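Local atomic coordinates of SsfX3 (Streptomyces sp. SF2575, PDB entry 3SKV), a protein that probably transfers a salicylyl group to a tetracycline intermediate, using a GDSL/SGNH hydrolase-like domain joined to a jelly-roll domain. Residues 93-98 and 171-176; 121-126 and 143-148; 248-253 and 272-277; 286-291 and 328-333. The protein carries 1 engineered substitution. All blocks are in the same frame, centred on the assembly; numbering follows the deposited sequence.

Overall arrangement
The four contacts fall into two pairs, one in each half of a two-domain chain. Contacts 1 and 2 belong to the jelly roll; their centres are about 11 Å apart, and neighbouring strands join them through backbone links such as L96 O to V145 N (2.8 Å). Contacts 3 and 4 lie in the GDSL/SGNH domain, centres about 9 Å apart, and share its parallel sheet through L250 O and G289 N (2.7 Å). The pairs do not touch: the nearest atoms of contacts 2 and 3 are about 20 Å apart, the centres of contacts 1 and 4 about 44 Å. In this family the catalytic groups typically gather at the C-terminal ends of these parallel strands.

Contact 1: residues 93-98 and 171-176; sequences SPWLAV and RLEAGA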
loop_
_atom_site.group_PDB
_atom_site.type_symbol
_atom_site.label_atom_id
_atom_site.label_comp_id
_atom_site.label_asym_id
_atom_site.label_seq_id
_atom_site.Cartn_x
_atom_site.Cartn_y
_atom_site.Cartn_z
ATOM N N SER A 93 -27.158 5.446 7.312
ATOM C CA SER A 93 -27.783 5.054 6.048
ATOM C C SER A 93 -27.706 3.517 5.805
ATOM O O SER A 93 -26.642 2.921 5.947
ATOM C CB SER A 93 -27.130 5.818 4.893
ATOM O OG SER A 93 -27.677 5.534 3.617
ATOM N N PRO A 94 -28.837 2.850 5.474
ATOM C CA PRO A 94 -28.775 1.398 5.210
ATOM C C PRO A 94 -28.173 1.082 3.826
ATOM O O PRO A 94 -27.958 -0.085 3.499
ATOM C CB PRO A 94 -30.237 0.968 5.330
ATOM C CG PRO A 94 -30.999 2.156 4.858
ATOM C CD PRO A 94 -30.212 3.374 5.282
ATOM N N TRP A 95 -27.909 2.123 3.009
ATOM C CA TRP A 95 -27.326 1.949 1.673
ATOM C C TRP A 95 -26.375 3.075 1.286
ATOM O O TRP A 95 -26.413 4.163 1.864
ATOM C CB TRP A 95 -28.416 1.758 0.594
ATOM C CG TRP A 95 -29.325 2.930 0.392
ATOM C CD1 TRP A 95 -30.497 3.175 1.038
ATOM C CD2 TRP A 95 -29.125 4.032 -0.511
ATOM N NE1 TRP A 95 -31.047 4.357 0.587
ATOM C CE2 TRP A 95 -30.224 4.906 -0.357
ATOM C CE3 TRP A 95 -28.103 4.381 -1.420
ATOM C CZ2 TRP A 95 -30.356 6.083 -1.104
ATOM C CZ3 TRP A 95 -28.238 5.541 -2.166
ATOM C CH2 TRP A 95 -29.346 6.383 -2.004
ATOM N N LEU A 96 -25.532 2.822 0.290
ATOM C CA LEU A 96 -24.651 3.831 -0.262
ATOM C C LEU A 96 -24.466 3.660 -1.730
ATOM O O LEU A 96 -24.490 2.541 -2.258
ATOM C CB LEU A 96 -23.308 4.028 0.500
ATOM C CG LEU A 96 -22.144 3.040 0.362
ATOM C CD1 LEU A 96 -21.446 3.115 -1.016
ATOM C CD2 LEU A 96 -21.099 3.376 1.369
ATOM N N ALA A 97 -24.228 4.765 -2.390
ATOM C CA ALA A 97 -23.981 4.763 -3.833
ATOM C C ALA A 97 -22.803 5.662 -4.119
ATOM O O ALA A 97 -22.660 6.694 -3.475
ATOM C CB ALA A 97 -25.219 5.221 -4.594
ATOM N N VAL A 98 -21.920 5.238 -5.017
ATOM C CA VAL A 98 -20.738 6.001 -5.415
ATOM C C VAL A 98 -20.691 6.081 -6.938
ATOM O O VAL A 98 -20.781 5.056 -7.608
ATOM C CB VAL A 98 -19.407 5.435 -4.857
ATOM C CG1 VAL A 98 -18.219 6.286 -5.315
ATOM C CG2 VAL A 98 -19.429 5.342 -3.341
ATOM N N ARG A 171 -23.831 8.946 -2.517
ATOM C CA ARG A 171 -25.241 9.116 -2.214
ATOM C C ARG A 171 -25.629 8.229 -1.051
ATOM O O ARG A 171 -25.106 7.124 -0.906
ATOM C CB ARG A 171 -26.116 8.845 -3.434
ATOM C CG ARG A 171 -26.283 10.050 -4.336
ATOM C CD ARG A 171 -26.875 9.685 -5.691
ATOM N NE ARG A 171 -28.041 8.813 -5.546
ATOM C CZ ARG A 171 -28.132 7.600 -6.076
ATOM N NH1 ARG A 171 -27.160 7.129 -6.842
ATOM N NH2 ARG A 171 -29.218 6.866 -5.880
ATOM N N LEU A 172 -26.527 8.729 -0.214
ATOM C CA LEU A 172 -27.029 8.041 0.978
ATOM C C LEU A 172 -28.533 8.262 1.054
ATOM O O LEU A 172 -29.078 9.101 0.307
ATOM C CB LEU A 172 -26.357 8.586 2.267
ATOM C CG LEU A 172 -24.824 8.630 2.302
ATOM C CD1 LEU A 172 -24.328 9.480 3.452
ATOM C CD2 LEU A 172 -24.226 7.236 2.354
ATOM N N GLU A 173 -29.203 7.516 1.973
ATOM C CA GLU A 173 -30.633 7.611 2.210
ATOM C C GLU A 173 -30.972 9.048 2.616
ATOM O O GLU A 173 -30.156 9.712 3.265
ATOM C CB GLU A 173 -31.040 6.614 3.311
ATOM C CG GLU A 173 -32.542 6.490 3.561
ATOM C CD GLU A 173 -33.265 5.525 2.642
ATOM O OE1 GLU A 173 -33.444 5.849 1.443
ATOM O OE2 GLU A 173 -33.655 4.438 3.124
ATOM N N ALA A 174 -32.165 9.530 2.231
ATOM C CA ALA A 174 -32.625 10.862 2.624
ATOM C C ALA A 174 -32.731 10.916 4.162
ATOM O O ALA A 174 -33.180 9.948 4.796
ATOM C CB ALA A 174 -33.997 11.121 2.020
ATOM N N GLY A 175 -32.319 12.024 4.755
ATOM C CA GLY A 175 -32.365 12.167 6.207
ATOM C C GLY A 175 -31.298 11.387 6.963
ATOM O O GLY A 175 -31.281 11.420 8.194
ATOM N N ALA A 176 -30.387 10.693 6.246
ATOM C CA ALA A 176 -29.309 9.957 6.902
ATOM C C ALA A 176 -28.264 10.938 7.472
ATOM O O ALA A 176 -28.006 11.997 6.867
ATOM C CB ALA A 176 -28.632 9.004 5.918
#
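A97 and R171 face each other as an antiparallel hydrogen-bonded pair, R171 N to A97 O at 2.7 Å and A97 N to R171 O at 2.9 Å, where strands 96-103 and 164-172 lie side by side in one sheet of the jelly roll. Past L96 and L172 the chains are loop (93-95 and 173-176), and side chains take over the join. The indole of W95 lies over the peptide unit that links L172 to E173, with L172 C and E173 N both 3.5 Å from the plane of one ring face and displaced toward its rim; H144 of strand 141-145 meets the indole as well. This reach depends on a first torsion of 64°, which tucks CG between the backbone N and the carbonyl carbon. NE1 then donates within the ring plane to E173 OE1 at 3.0 Å. That oxygen is approached from above its carboxylate, whose plane stands 88° from the ring. S93 OG works in two directions: it receives the N-H of E173 at 3.0 Å in an almost perfectly straight bond, and donates to W95 O at 2.6 Å along a lone pair. Close by, A97 CB packs over one face of the R171 guanidinium, 3.5 Å from NH1, which forms a salt bridge with E142. With an alanine in place of W95, the carboxylate of E173 would probably lose its N-H mate and the L172-E173 peptide its aromatic cover. Chemically, then, E173 at the start of the type II turn is held by its backbone N-H, its carboxylate and the indole face.

Contact 2: residues 121-126 and 143-148; sequences LDVLVD and LHVDGL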
loop_
_atom_site.group_PDB
_atom_site.type_symbol
_atom_site.label_atom_id
_atom_site.label_comp_id
_atom_site.label_asym_id
_atom_site.label_seq_id
_atom_site.Cartn_x
_atom_site.Cartn_y
_atom_site.Cartn_z
ATOM N N LEU A 121 -13.701 -3.579 -5.012
ATOM C CA LEU A 121 -13.836 -2.506 -4.055
ATOM C C LEU A 121 -14.441 -3.207 -2.844
ATOM O O LEU A 121 -15.419 -3.954 -2.972
ATOM C CB LEU A 121 -14.804 -1.443 -4.651
ATOM C CG LEU A 121 -15.285 -0.155 -3.894
ATOM C CD1 LEU A 121 -15.863 -0.405 -2.530
ATOM C CD2 LEU A 121 -14.355 0.998 -4.022
ATOM N N ASP A 122 -13.832 -3.007 -1.674
ATOM C CA ASP A 122 -14.344 -3.597 -0.449
ATOM C C ASP A 122 -15.072 -2.567 0.359
ATOM O O ASP A 122 -14.635 -1.415 0.437
ATOM C CB ASP A 122 -13.228 -4.228 0.387
ATOM C CG ASP A 122 -12.783 -5.603 -0.096
ATOM O OD1 ASP A 122 -13.445 -6.160 -1.006
ATOM O OD2 ASP A 122 -11.775 -6.129 0.445
ATOM N N VAL A 123 -16.188 -2.994 0.961
ATOM C CA VAL A 123 -17.001 -2.183 1.853
ATOM C C VAL A 123 -16.902 -2.857 3.234
ATOM O O VAL A 123 -17.366 -3.992 3.433
ATOM C CB VAL A 123 -18.475 -2.013 1.364
ATOM C CG1 VAL A 123 -19.251 -1.076 2.277
ATOM C CG2 VAL A 123 -18.542 -1.515 -0.088
ATOM N N LEU A 124 -16.250 -2.161 4.172
ATOM C CA LEU A 124 -16.129 -2.624 5.545
ATOM C C LEU A 124 -17.064 -1.815 6.414
ATOM O O LEU A 124 -17.201 -0.601 6.208
ATOM C CB LEU A 124 -14.692 -2.514 6.048
ATOM C CG LEU A 124 -13.806 -3.739 5.843
ATOM C CD1 LEU A 124 -13.502 -3.968 4.381
ATOM C CD2 LEU A 124 -12.540 -3.594 6.614
ATOM N N VAL A 125 -17.749 -2.487 7.343
ATOM C CA VAL A 125 -18.668 -1.852 8.276
ATOM C C VAL A 125 -18.171 -2.208 9.676
ATOM O O VAL A 125 -18.184 -3.380 10.049
ATOM C CB VAL A 125 -20.142 -2.275 8.021
ATOM C CG1 VAL A 125 -21.065 -1.761 9.130
ATOM C CG2 VAL A 125 -20.618 -1.789 6.655
ATOM N N ASP A 126 -17.717 -1.207 10.432
ATOM C CA ASP A 126 -17.124 -1.390 11.768
ATOM C C ASP A 126 -16.004 -2.463 11.752
ATOM O O ASP A 126 -15.997 -3.374 12.567
ATOM C CB ASP A 126 -18.190 -1.636 12.863
ATOM C CG ASP A 126 -19.196 -0.503 13.089
ATOM O OD1 ASP A 126 -18.832 0.684 12.873
ATOM O OD2 ASP A 126 -20.331 -0.800 13.535
ATOM N N LEU A 143 -21.879 2.569 -8.475
ATOM C CA LEU A 143 -21.740 1.452 -7.548
ATOM C C LEU A 143 -22.886 1.621 -6.545
ATOM O O LEU A 143 -23.133 2.732 -6.083
ATOM C CB LEU A 143 -20.361 1.683 -6.896
ATOM C CG LEU A 143 -19.880 0.979 -5.662
ATOM C CD1 LEU A 143 -18.346 0.957 -5.665
ATOM C CD2 LEU A 143 -20.320 1.728 -4.406
ATOM N N HIS A 144 -23.614 0.546 -6.246
ATOM C CA HIS A 144 -24.697 0.634 -5.281
ATOM C C HIS A 144 -24.611 -0.510 -4.320
ATOM O O HIS A 144 -24.687 -1.669 -4.727
ATOM C CB HIS A 144 -26.082 0.741 -5.941
ATOM C CG HIS A 144 -27.182 0.937 -4.943
ATOM N ND1 HIS A 144 -27.703 2.193 -4.675
ATOM C CD2 HIS A 144 -27.806 0.030 -4.155
ATOM C CE1 HIS A 144 -28.630 2.009 -3.749
ATOM N NE2 HIS A 144 -28.714 0.726 -3.390
ATOM N N VAL A 145 -24.417 -0.182 -3.037
ATOM C CA VAL A 145 -24.322 -1.155 -1.956
ATOM C C VAL A 145 -25.542 -0.950 -1.087
ATOM O O VAL A 145 -25.664 0.058 -0.395
ATOM C CB VAL A 145 -22.993 -1.068 -1.147
ATOM C CG1 VAL A 145 -22.895 -2.190 -0.116
ATOM C CG2 VAL A 145 -21.793 -1.097 -2.067
ATOM N N ASP A 146 -26.477 -1.878 -1.188
ATOM C CA ASP A 146 -27.697 -1.827 -0.395
ATOM C C ASP A 146 -27.553 -2.870 0.672
ATOM O O ASP A 146 -26.645 -3.687 0.617
ATOM C CB ASP A 146 -28.929 -2.116 -1.279
ATOM C CG ASP A 146 -30.246 -1.546 -0.782
ATOM O OD1 ASP A 146 -30.361 -1.264 0.448
ATOM O OD2 ASP A 146 -31.185 -1.422 -1.608
ATOM N N GLY A 147 -28.430 -2.825 1.645
ATOM C CA GLY A 147 -28.451 -3.806 2.714
ATOM C C GLY A 147 -27.278 -3.778 3.657
ATOM O O GLY A 147 -26.710 -4.823 3.953
ATOM N N LEU A 148 -26.893 -2.576 4.097
ATOM C CA LEU A 148 -25.857 -2.377 5.105
ATOM C C LEU A 148 -26.611 -2.309 6.432
ATOM O O LEU A 148 -27.800 -1.975 6.411
ATOM C CB LEU A 148 -25.079 -1.055 4.886
ATOM C CG LEU A 148 -24.159 -0.980 3.679
ATOM C CD1 LEU A 148 -23.526 0.381 3.577
ATOM C CD2 LEU A 148 -23.079 -2.034 3.759
#
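V123 and V145 meet tip to tip, methyl against methyl, with V123 CG2 3.8 Å from V145 CG2. In each valine this methyl is the branch anti to the carbonyl carbon, and V123 uses its other branch, CG1, at 4.2 Å from L148 CD2. V123 thus sits between two partners of the opposite segment, and it has the most surface buried in this contact. L148 comes next. Its CG lies anti to the carbonyl carbon (chi1 -70°), and of its two methyls it is CD2 that meets V125 CG2 at 3.8 Å. No hydrogen bond crosses between the two segments, because they belong to different layers: strand 120-125 lies in one antiparallel sheet and strand 141-145 in the other, as in a jelly-roll sandwich. The segments run in nearly the same direction, 19° apart, and every second residue of the strand 121-125 points at the facing layer. At the start of both segments L143 CD1 butts against L121 CG at 3.7 Å, the two side chains crossing at about a right angle. L96 and V98 of the adjoining strand 96-103 touch L143 as well, while A130 of strand 128-134 packs against V125.

Contact 3: residues 248-253 and 272-277; sequences ISLRVG and GFVQII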
loop_
_atom_site.group_PDB
_atom_site.type_symbol
_atom_site.label_atom_id
_atom_site.label_comp_id
_atom_site.label_asym_id
_atom_site.label_seq_id
_atom_site.Cartn_x
_atom_site.Cartn_y
_atom_site.Cartn_z
ATOM N N ILE A 248 7.599 3.156 10.517
ATOM C CA ILE A 248 8.066 3.190 9.141
ATOM C C ILE A 248 8.757 1.877 8.806
ATOM O O ILE A 248 9.644 1.454 9.533
ATOM C CB ILE A 248 8.971 4.420 8.851
ATOM C CG1 ILE A 248 8.238 5.734 9.166
ATOM C CG2 ILE A 248 9.514 4.396 7.385
ATOM C CD1 ILE A 248 9.126 6.943 9.445
ATOM N N SER A 249 8.374 1.248 7.693
ATOM C CA SER A 249 9.033 0.022 7.233
ATOM C C SER A 249 9.425 0.189 5.801
ATOM O O SER A 249 8.634 0.681 4.992
ATOM C CB SER A 249 8.172 -1.228 7.457
ATOM O OG SER A 249 6.838 -1.136 6.988
ATOM N N LEU A 250 10.695 -0.139 5.509
ATOM C CA LEU A 250 11.320 -0.048 4.193
ATOM C C LEU A 250 11.856 -1.404 3.785
ATOM O O LEU A 250 12.682 -1.959 4.508
ATOM C CB LEU A 250 12.515 0.956 4.220
ATOM C CG LEU A 250 12.348 2.313 4.959
ATOM C CD1 LEU A 250 13.661 3.016 5.050
ATOM C CD2 LEU A 250 11.332 3.228 4.259
ATOM N N ARG A 251 11.442 -1.924 2.631
ATOM C CA ARG A 251 12.005 -3.183 2.139
ATOM C C ARG A 251 12.633 -2.955 0.795
ATOM O O ARG A 251 11.961 -2.582 -0.162
ATOM C CB ARG A 251 11.019 -4.336 2.106
ATOM C CG ARG A 251 11.750 -5.618 2.461
ATOM C CD ARG A 251 11.035 -6.906 2.137
ATOM N NE ARG A 251 9.598 -6.733 2.148
ATOM C CZ ARG A 251 8.834 -6.813 3.225
ATOM N NH1 ARG A 251 9.365 -7.117 4.403
ATOM N NH2 ARG A 251 7.536 -6.593 3.134
ATOM N N VAL A 252 13.943 -3.087 0.742
ATOM C CA VAL A 252 14.726 -2.799 -0.473
ATOM C C VAL A 252 15.805 -3.840 -0.746
ATOM O O VAL A 252 16.059 -4.682 0.112
ATOM C CB VAL A 252 15.307 -1.354 -0.402
ATOM C CG1 VAL A 252 14.180 -0.316 -0.489
ATOM C CG2 VAL A 252 16.140 -1.143 0.883
ATOM N N GLY A 253 16.439 -3.760 -1.919
ATOM C CA GLY A 253 17.498 -4.660 -2.341
ATOM C C GLY A 253 17.306 -5.216 -3.739
ATOM O O GLY A 253 17.966 -4.767 -4.677
ATOM N N GLY A 272 21.630 7.611 3.497
ATOM C CA GLY A 272 21.042 8.885 3.092
ATOM C C GLY A 272 19.539 8.899 3.230
ATOM O O GLY A 272 18.978 9.839 3.793
ATOM N N PHE A 273 18.888 7.816 2.786
ATOM C CA PHE A 273 17.431 7.630 2.865
ATOM C C PHE A 273 16.884 7.767 4.288
ATOM O O PHE A 273 15.941 8.535 4.514
ATOM C CB PHE A 273 17.036 6.294 2.240
ATOM C CG PHE A 273 15.611 6.203 1.742
ATOM C CD1 PHE A 273 15.289 6.543 0.427
ATOM C CD2 PHE A 273 14.612 5.669 2.546
ATOM C CE1 PHE A 273 13.976 6.401 -0.054
ATOM C CE2 PHE A 273 13.295 5.546 2.070
ATOM C CZ PHE A 273 12.986 5.934 0.776
ATOM N N VAL A 274 17.495 7.035 5.255
ATOM C CA VAL A 274 17.119 7.058 6.685
ATOM C C VAL A 274 17.370 8.452 7.286
ATOM O O VAL A 274 16.505 8.961 8.004
ATOM C CB VAL A 274 17.860 5.949 7.467
ATOM C CG1 VAL A 274 17.762 6.137 8.983
ATOM C CG2 VAL A 274 17.357 4.577 7.059
ATOM N N GLN A 275 18.545 9.068 6.997
ATOM C CA GLN A 275 18.898 10.381 7.519
ATOM C C GLN A 275 17.911 11.466 7.159
ATOM O O GLN A 275 17.647 12.327 8.002
ATOM C CB GLN A 275 20.324 10.765 7.131
ATOM C CG GLN A 275 21.405 9.872 7.777
ATOM C CD GLN A 275 21.142 9.507 9.223
ATOM O OE1 GLN A 275 20.698 8.402 9.532
ATOM N NE2 GLN A 275 21.381 10.430 10.132
ATOM N N ILE A 276 17.360 11.436 5.915
ATOM C CA ILE A 276 16.356 12.385 5.438
ATOM C C ILE A 276 15.079 12.218 6.276
ATOM O O ILE A 276 14.504 13.208 6.718
ATOM C CB ILE A 276 16.072 12.222 3.904
ATOM C CG1 ILE A 276 17.287 12.680 3.058
ATOM C CG2 ILE A 276 14.756 12.966 3.476
ATOM C CD1 ILE A 276 17.280 12.084 1.597
ATOM N N ILE A 277 14.649 10.970 6.501
ATOM C CA ILE A 277 13.448 10.645 7.287
ATOM C C ILE A 277 13.605 11.163 8.736
ATOM O O ILE A 277 12.673 11.762 9.287
ATOM C CB ILE A 277 13.235 9.106 7.251
ATOM C CG1 ILE A 277 12.778 8.630 5.834
ATOM C CG2 ILE A 277 12.283 8.655 8.371
ATOM C CD1 ILE A 277 12.814 7.059 5.627
#
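L250 and F273 form the aliphatic-aromatic part of this contact, in which the leucine meets the rim of the ring. L250 CD2 lies near the ring plane at its edge, 3.7 Å from F273 CE2, and L250 CD1 is 3.8 Å from F273 CD2, so both methyls of the fork lie along the CD2-CE2 edge of the ring. F273 gets there with CG anti to its backbone nitrogen (chi1 -156°), which sends the ring from the helix toward the sheet. The remaining touches are purely aliphatic. I248 CD1 reaches I277 CG2 at 3.7 Å, the two side chains sliding past each other in opposite directions. L250 CD1 also comes within 4.2 Å of I277 CD1, and V274 CG2 flanks it more loosely. No hydrogen bond spans the segments. Helix 266-278 runs back against strand 247-252, their axes 164° apart, as one of the helices that cover the parallel sheet of the GDSL/SGNH fold. I240 of helix 234-242 and Y191 of strand 187-192 touch both L250 and F273. The chemistry implies a join without directional bonds, in which close fit of the aliphatic branches and the phenyl edge, and burial away from water, fix the helix on the sheet.

Contact 4: residues 286-291 and 328-333; sequences IVLGSS and QNVHYL
The hydroxyl of Y332 lies with its OH 2.7 Å from S290 OG, in a hydrogen bond that either could donate. The tyrosine ring stretches along the neighbouring strand to do so. Its CG is anti to the backbone nitrogen (chi1 173°), and on the way CD1 passes 3.3 Å from L288 O. S290 OG is also bonded to G335 N, just beyond the second strand, so it serves as a meeting point for two groups. A phenylalanine in place of Y332 would keep the ring beside V316 and A319 of helix 308-324, but S290 OG would probably lose its hydroxyl mate and be less firmly fixed in rotation. On the same side of the sheet L288 CD2 and V330 CG1 touch at 3.8 Å, their side chains crossing obliquely. Strands 286-290 and 330-333 are the two parallel strands of a beta-alpha-beta crossover, with helix 308-324 as the connection, and strand 330-333 borders the sheet of the GDSL/SGNH domain. The ladder between them is regular: I286 N binds N329 O, H331 N binds I286 O, L288 N binds H331 O at 2.7 Å, L333 N binds L288 O and S290 N binds L333 O. On the reverse face V287 CG1 presses on L333 CB at 3.5 Å, and helix 361-377 covers this pair through M375 and E374. A water donates to both S290 O and L333 O, at 2.9 and 3.1 Å, bridging the strands where the ladder ends.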
loop_
_atom_site.group_PDB
_atom_site.type_symbol
_atom_site.label_atom_id
_atom_site.label_comp_id
_atom_site.label_asym_id
_atom_site.label_seq_id
_atom_site.Cartn_x
_atom_site.Cartn_y
_atom_site.Cartn_z
ATOM N N ILE A 286 12.061 2.769 12.673
ATOM C CA ILE A 286 12.317 2.533 11.254
ATOM C C ILE A 286 12.795 1.092 11.138
ATOM O O ILE A 286 13.796 0.696 11.768
ATOM C CB ILE A 286 13.325 3.531 10.607
ATOM C CG1 ILE A 286 12.795 4.995 10.646
ATOM C CG2 ILE A 286 13.647 3.094 9.146
ATOM C CD1 ILE A 286 13.831 6.004 10.231
ATOM N N VAL A 287 12.052 0.301 10.363
ATOM C CA VAL A 287 12.357 -1.095 10.130
ATOM C C VAL A 287 12.957 -1.223 8.755
ATOM O O VAL A 287 12.317 -0.944 7.740
ATOM C CB VAL A 287 11.127 -1.999 10.363
ATOM C CG1 VAL A 287 11.467 -3.439 10.098
ATOM C CG2 VAL A 287 10.604 -1.827 11.778
ATOM N N LEU A 288 14.222 -1.605 8.745
ATOM C CA LEU A 288 15.039 -1.810 7.553
ATOM C C LEU A 288 14.946 -3.269 7.152
ATOM O O LEU A 288 15.512 -4.163 7.799
ATOM C CB LEU A 288 16.467 -1.423 7.893
ATOM C CG LEU A 288 16.993 -0.184 7.211
ATOM C CD1 LEU A 288 15.969 0.961 7.163
ATOM C CD2 LEU A 288 18.277 0.245 7.837
ATOM N N GLY A 289 14.148 -3.494 6.128
ATOM C CA GLY A 289 13.873 -4.833 5.647
ATOM C C GLY A 289 14.693 -5.230 4.451
ATOM O O GLY A 289 14.751 -4.505 3.463
ATOM N N SER A 290 15.336 -6.388 4.541
ATOM C CA SER A 290 16.043 -6.940 3.407
ATOM C C SER A 290 14.958 -7.588 2.581
ATOM O O SER A 290 13.904 -7.957 3.113
ATOM C CB SER A 290 17.089 -7.966 3.838
ATOM O OG SER A 290 16.520 -8.991 4.624
ATOM N N SER A 291 15.192 -7.711 1.296
ATOM C CA SER A 291 14.217 -8.341 0.428
ATOM C C SER A 291 13.787 -9.763 0.856
ATOM O O SER A 291 14.567 -10.595 1.362
ATOM C CB SER A 291 14.724 -8.335 -1.003
ATOM O OG SER A 291 14.741 -6.988 -1.448
ATOM N N GLN A 328 18.834 4.317 18.241
ATOM C CA GLN A 328 18.165 3.268 19.014
ATOM C C GLN A 328 16.852 2.832 18.386
ATOM O O GLN A 328 16.289 1.808 18.782
ATOM C CB GLN A 328 17.938 3.742 20.459
ATOM C CG GLN A 328 19.246 4.094 21.136
ATOM C CD GLN A 328 19.072 4.431 22.569
ATOM O OE1 GLN A 328 19.066 5.608 22.954
ATOM N NE2 GLN A 328 18.982 3.394 23.395
ATOM N N ASN A 329 16.390 3.569 17.372
ATOM C CA ASN A 329 15.131 3.275 16.717
ATOM C C ASN A 329 15.206 2.764 15.289
ATOM O O ASN A 329 14.218 2.824 14.569
ATOM C CB ASN A 329 14.159 4.426 16.933
ATOM C CG ASN A 329 13.903 4.661 18.416
ATOM O OD1 ASN A 329 13.316 3.818 19.100
ATOM N ND2 ASN A 329 14.414 5.768 18.965
ATOM N N VAL A 330 16.365 2.242 14.881
ATOM C CA VAL A 330 16.556 1.614 13.565
ATOM C C VAL A 330 16.690 0.106 13.830
ATOM O O VAL A 330 17.402 -0.278 14.745
ATOM C CB VAL A 330 17.725 2.172 12.708
ATOM C CG1 VAL A 330 17.813 1.431 11.377
ATOM C CG2 VAL A 330 17.515 3.631 12.415
ATOM N N HIS A 331 15.951 -0.734 13.083
ATOM C CA HIS A 331 15.943 -2.184 13.310
ATOM C C HIS A 331 16.020 -2.940 12.026
ATOM O O HIS A 331 15.486 -2.498 11.010
ATOM C CB HIS A 331 14.664 -2.608 14.014
ATOM C CG HIS A 331 14.350 -1.816 15.247
ATOM N ND1 HIS A 331 14.914 -2.126 16.468
ATOM C CD2 HIS A 331 13.518 -0.764 15.410
ATOM C CE1 HIS A 331 14.419 -1.251 17.328
ATOM N NE2 HIS A 331 13.555 -0.427 16.741
ATOM N N TYR A 332 16.675 -4.102 12.066
ATOM C CA TYR A 332 16.766 -4.934 10.882
ATOM C C TYR A 332 15.702 -6.038 10.884
ATOM O O TYR A 332 15.537 -6.730 11.880
ATOM C CB TYR A 332 18.172 -5.503 10.731
ATOM C CG TYR A 332 18.270 -6.512 9.607
ATOM C CD1 TYR A 332 18.130 -6.119 8.268
ATOM C CD2 TYR A 332 18.449 -7.872 9.877
ATOM C CE1 TYR A 332 18.188 -7.054 7.227
ATOM C CE2 TYR A 332 18.531 -8.808 8.846
ATOM C CZ TYR A 332 18.363 -8.402 7.523
ATOM O OH TYR A 332 18.444 -9.338 6.513
ATOM N N LEU A 333 14.975 -6.179 9.784
ATOM C CA LEU A 333 13.960 -7.210 9.548
ATOM C C LEU A 333 14.443 -8.100 8.414
ATOM O O LEU A 333 14.554 -7.650 7.274
ATOM C CB LEU A 333 12.593 -6.583 9.176
ATOM C CG LEU A 333 11.368 -7.502 9.111
ATOM C CD1 LEU A 333 11.024 -7.969 10.492
ATOM C CD2 LEU A 333 10.145 -6.794 8.484
HETATM O O HOH W 1 12.076 -7.716 5.338
#